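Local coordinates for hypothetical protein, similar to alpha-acetolactate decarboxylase (Staphylococcus aureus subsp. aureus, PDB 1XV2), which probably catalyses the zinc-dependent decarboxylation of alpha-acetolactate to acetoin, at residues A26-L31 and G47-L52. Numbering follows the deposited sequence.
Sequences ATINEL and GEVIFL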
ATOM      1  N   ALA A  26     -16.875   0.601   6.967  1.00 16.34           N
ATOM      2  CA  ALA A  26     -17.259   1.468   5.862  1.00 17.17           C
ATOM      3  C   ALA A  26     -18.610   0.993   5.338  1.00 17.77           C
ATOM      4  O   ALA A  26     -18.963  -0.181   5.460  1.00 18.45           O
ATOM      5  CB  ALA A  26     -16.210   1.423   4.757  1.00 17.32           C
ATOM      6  N   THR A  27     -19.360   1.916   4.754  1.00 16.89           N
ATOM      7  CA  THR A  27     -20.682   1.620   4.229  1.00 17.43           C
ATOM      8  C   THR A  27     -20.642   1.275   2.739  1.00 17.98           C
ATOM      9  O   THR A  27     -19.773   1.753   2.010  1.00 19.32           O
ATOM     10  CB  THR A  27     -21.600   2.844   4.466  1.00 17.30           C
ATOM     11  OG1 THR A  27     -22.496   2.567   5.549  1.00 21.46           O
ATOM     12  CG2 THR A  27     -22.372   3.203   3.224  1.00 17.02           C
ATOM     13  N   ILE A  28     -21.578   0.442   2.290  1.00 18.63           N
ATOM     14  CA  ILE A  28     -21.644   0.075   0.875  1.00 18.44           C
ATOM     15  C   ILE A  28     -21.761   1.344   0.035  1.00 18.95           C
ATOM     16  O   ILE A  28     -21.062   1.507  -0.965  1.00 17.47           O
ATOM     17  CB  ILE A  28     -22.865  -0.827   0.576  1.00 18.72           C
ATOM     18  CG1 ILE A  28     -22.603  -2.248   1.076  1.00 16.25           C
ATOM     19  CG2 ILE A  28     -23.160  -0.830  -0.925  1.00 18.63           C
ATOM     20  CD1 ILE A  28     -21.488  -2.971   0.328  1.00 18.44           C
ATOM     21  N   ASN A  29     -22.653   2.240   0.454  1.00 20.60           N
ATOM     22  CA  ASN A  29     -22.870   3.505  -0.240  1.00 22.57           C
ATOM     23  C   ASN A  29     -21.587   4.327  -0.313  1.00 21.61           C
ATOM     24  O   ASN A  29     -21.306   4.962  -1.331  1.00 21.88           O
ATOM     25  CB  ASN A  29     -23.960   4.324   0.470  1.00 26.01           C
ATOM     26  CG  ASN A  29     -25.359   3.769   0.244  1.00 28.78           C
ATOM     27  OD1 ASN A  29     -26.308   4.163   0.921  1.00 31.03           O
ATOM     28  ND2 ASN A  29     -25.494   2.861  -0.715  1.00 30.79           N
ATOM     29  N   GLU A  30     -20.811   4.320   0.766  1.00 21.34           N
ATOM     30  CA  GLU A  30     -19.562   5.073   0.795  1.00 21.75           C
ATOM     31  C   GLU A  30     -18.564   4.491  -0.209  1.00 21.54           C
ATOM     32  O   GLU A  30     -17.820   5.226  -0.860  1.00 20.93           O
ATOM     33  CB  GLU A  30     -18.965   5.055   2.207  1.00 23.14           C
ATOM     34  CG  GLU A  30     -19.933   5.549   3.277  1.00 27.09           C
ATOM     35  CD  GLU A  30     -19.323   5.573   4.667  1.00 28.10           C
ATOM     36  OE1 GLU A  30     -18.651   4.591   5.049  1.00 27.06           O
ATOM     37  OE2 GLU A  30     -19.531   6.575   5.381  1.00 30.46           O
ATOM     38  N   LEU A  31     -18.555   3.168  -0.336  1.00 21.09           N
ATOM     39  CA  LEU A  31     -17.655   2.505  -1.274  1.00 20.85           C
ATOM     40  C   LEU A  31     -18.041   2.832  -2.718  1.00 19.81           C
ATOM     41  O   LEU A  31     -17.180   3.105  -3.555  1.00 19.98           O
ATOM     42  CB  LEU A  31     -17.689   0.990  -1.054  1.00 20.17           C
ATOM     43  CG  LEU A  31     -16.504   0.400  -0.285  1.00 23.23           C
ATOM     44  CD1 LEU A  31     -15.251   0.476  -1.147  1.00 21.71           C
ATOM     45  CD2 LEU A  31     -16.301   1.147   1.020  1.00 22.41           C
ATOM     46  N   GLY A  47     -20.310 -13.417   3.880  1.00 21.00           N
ATOM     47  CA  GLY A  47     -20.526 -13.572   2.458  1.00 19.25           C
ATOM     48  C   GLY A  47     -19.544 -12.945   1.493  1.00 18.40           C
ATOM     49  O   GLY A  47     -18.400 -12.637   1.829  1.00 17.90           O
ATOM     50  N   GLU A  48     -20.030 -12.745   0.276  1.00 17.57           N
ATOM     51  CA  GLU A  48     -19.233 -12.202  -0.807  1.00 15.50           C
ATOM     52  C   GLU A  48     -19.919 -11.023  -1.467  1.00 15.82           C
ATOM     53  O   GLU A  48     -21.045 -11.146  -1.946  1.00 15.33           O
ATOM     54  CB  GLU A  48     -19.021 -13.291  -1.857  1.00 15.95           C
ATOM     55  CG  GLU A  48     -18.555 -14.621  -1.291  1.00 14.39           C
ATOM     56  CD  GLU A  48     -17.173 -14.531  -0.678  1.00 13.49           C
ATOM     57  OE1 GLU A  48     -16.480 -13.527  -0.945  1.00 12.31           O
ATOM     58  OE2 GLU A  48     -16.779 -15.465   0.056  1.00 11.79           O
ATOM     59  N   VAL A  49     -19.237  -9.883  -1.505  1.00 14.34           N
ATOM     60  CA  VAL A  49     -19.799  -8.705  -2.144  1.00 14.91           C
ATOM     61  C   VAL A  49     -19.210  -8.559  -3.542  1.00 15.80           C
ATOM     62  O   VAL A  49     -18.002  -8.684  -3.729  1.00 14.48           O
ATOM     63  CB  VAL A  49     -19.484  -7.419  -1.349  1.00 14.53           C
ATOM     64  CG1 VAL A  49     -20.036  -6.204  -2.082  1.00 13.95           C
ATOM     65  CG2 VAL A  49     -20.084  -7.512   0.045  1.00 16.53           C
ATOM     66  N   ILE A  50     -20.069  -8.320  -4.524  1.00 16.69           N
ATOM     67  CA  ILE A  50     -19.614  -8.117  -5.892  1.00 18.36           C
ATOM     68  C   ILE A  50     -20.157  -6.775  -6.371  1.00 19.62           C
ATOM     69  O   ILE A  50     -21.372  -6.577  -6.427  1.00 19.92           O
ATOM     70  CB  ILE A  50     -20.133  -9.208  -6.871  1.00 18.26           C
ATOM     71  CG1 ILE A  50     -19.761 -10.605  -6.377  1.00 19.05           C
ATOM     72  CG2 ILE A  50     -19.542  -8.976  -8.256  1.00 17.97           C
ATOM     73  CD1 ILE A  50     -20.697 -11.156  -5.319  1.00 19.95           C
ATOM     74  N   PHE A  51     -19.260  -5.847  -6.686  1.00 20.19           N
ATOM     75  CA  PHE A  51     -19.673  -4.544  -7.194  1.00 20.83           C
ATOM     76  C   PHE A  51     -19.707  -4.692  -8.709  1.00 22.03           C
ATOM     77  O   PHE A  51     -18.669  -4.876  -9.345  1.00 21.94           O
ATOM     78  CB  PHE A  51     -18.675  -3.458  -6.791  1.00 20.17           C
ATOM     79  CG  PHE A  51     -18.665  -3.154  -5.314  1.00 18.43           C
ATOM     80  CD1 PHE A  51     -19.814  -2.698  -4.675  1.00 19.08           C
ATOM     81  CD2 PHE A  51     -17.502  -3.311  -4.567  1.00 19.30           C
ATOM     82  CE1 PHE A  51     -19.807  -2.402  -3.311  1.00 17.43           C
ATOM     83  CE2 PHE A  51     -17.486  -3.018  -3.201  1.00 19.30           C
ATOM     84  CZ  PHE A  51     -18.641  -2.563  -2.575  1.00 17.31           C
ATOM     85  N   LEU A  52     -20.904  -4.628  -9.281  1.00 22.57           N
ATOM     86  CA  LEU A  52     -21.065  -4.791 -10.720  1.00 23.65           C
ATOM     87  C   LEU A  52     -22.004  -3.750 -11.317  1.00 24.47           C
ATOM     88  O   LEU A  52     -23.169  -3.657 -10.930  1.00 24.79           O
ATOM     89  CB  LEU A  52     -21.594  -6.196 -11.014  1.00 22.86           C
ATOM     90  CG  LEU A  52     -21.623  -6.635 -12.476  1.00 25.44           C
ATOM     91  CD1 LEU A  52     -20.210  -6.626 -13.044  1.00 23.55           C
ATOM     92  CD2 LEU A  52     -22.236  -8.026 -12.569  1.00 25.02           C
TER
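Ile-28 and Leu-31, one turn apart at the start of helix 28-32, face Val-49 and Phe-51 of strand 48-52 with no hydrogen bond between them. The backbones stay well separated, with the CA of Ile-28 9.5 Å from the CA of Val-49 and the CA of Leu-31 9.4 Å from the CA of Phe-51, and side chains alone span the distance. On the helical side, the first turn is closed by a backbone bond from Leu-31 N to Thr-27 O, while the carboxylate of Glu-30 folds back so that OE1 accepts from Thr-27 N at 2.8 Å, the N-H lying above the carboxylate plane.

Phe-51 has the largest share of the contact. Its CG is anti to its own carbonyl carbon (chi1 -69°), and the ring reaches toward the helix with its far end meeting two aliphatic groups. CD1 of Ile-28 lies obliquely against the ring, 4.0 Å from Phe-51 CE1, and CB of Leu-31 lies 4.0 Å from Phe-51 CZ. The CB of Ile-28 does not itself point at the strand; the CG1 branch, turned beside the backbone N, brings CD1 across. The same methyl comes within 4.3 Å of Val-49 CG1, which in turn rests over one face of the Phe-51 ring, near its rim. Two residues on the same side of the strand thus meet the helix as a joint apolar surface, and all four touching residues are buried.

Strand 48-52 pairs with strands 37-42 and 55-59 in the seven-stranded mixed sheet, so the contact seats the short helix on that sheet. The O of Val-49 is hydrogen-bonded to ND1 of the zinc ligand His-178, which lies on strand 174-181 of the other large sheet. Ala-56 and Ile-79 extend the apolar surface along the mixed sheet, and Val-74 of strand 73-74, the partner of strand 26-27, packs against both Ile-28 and Leu-31.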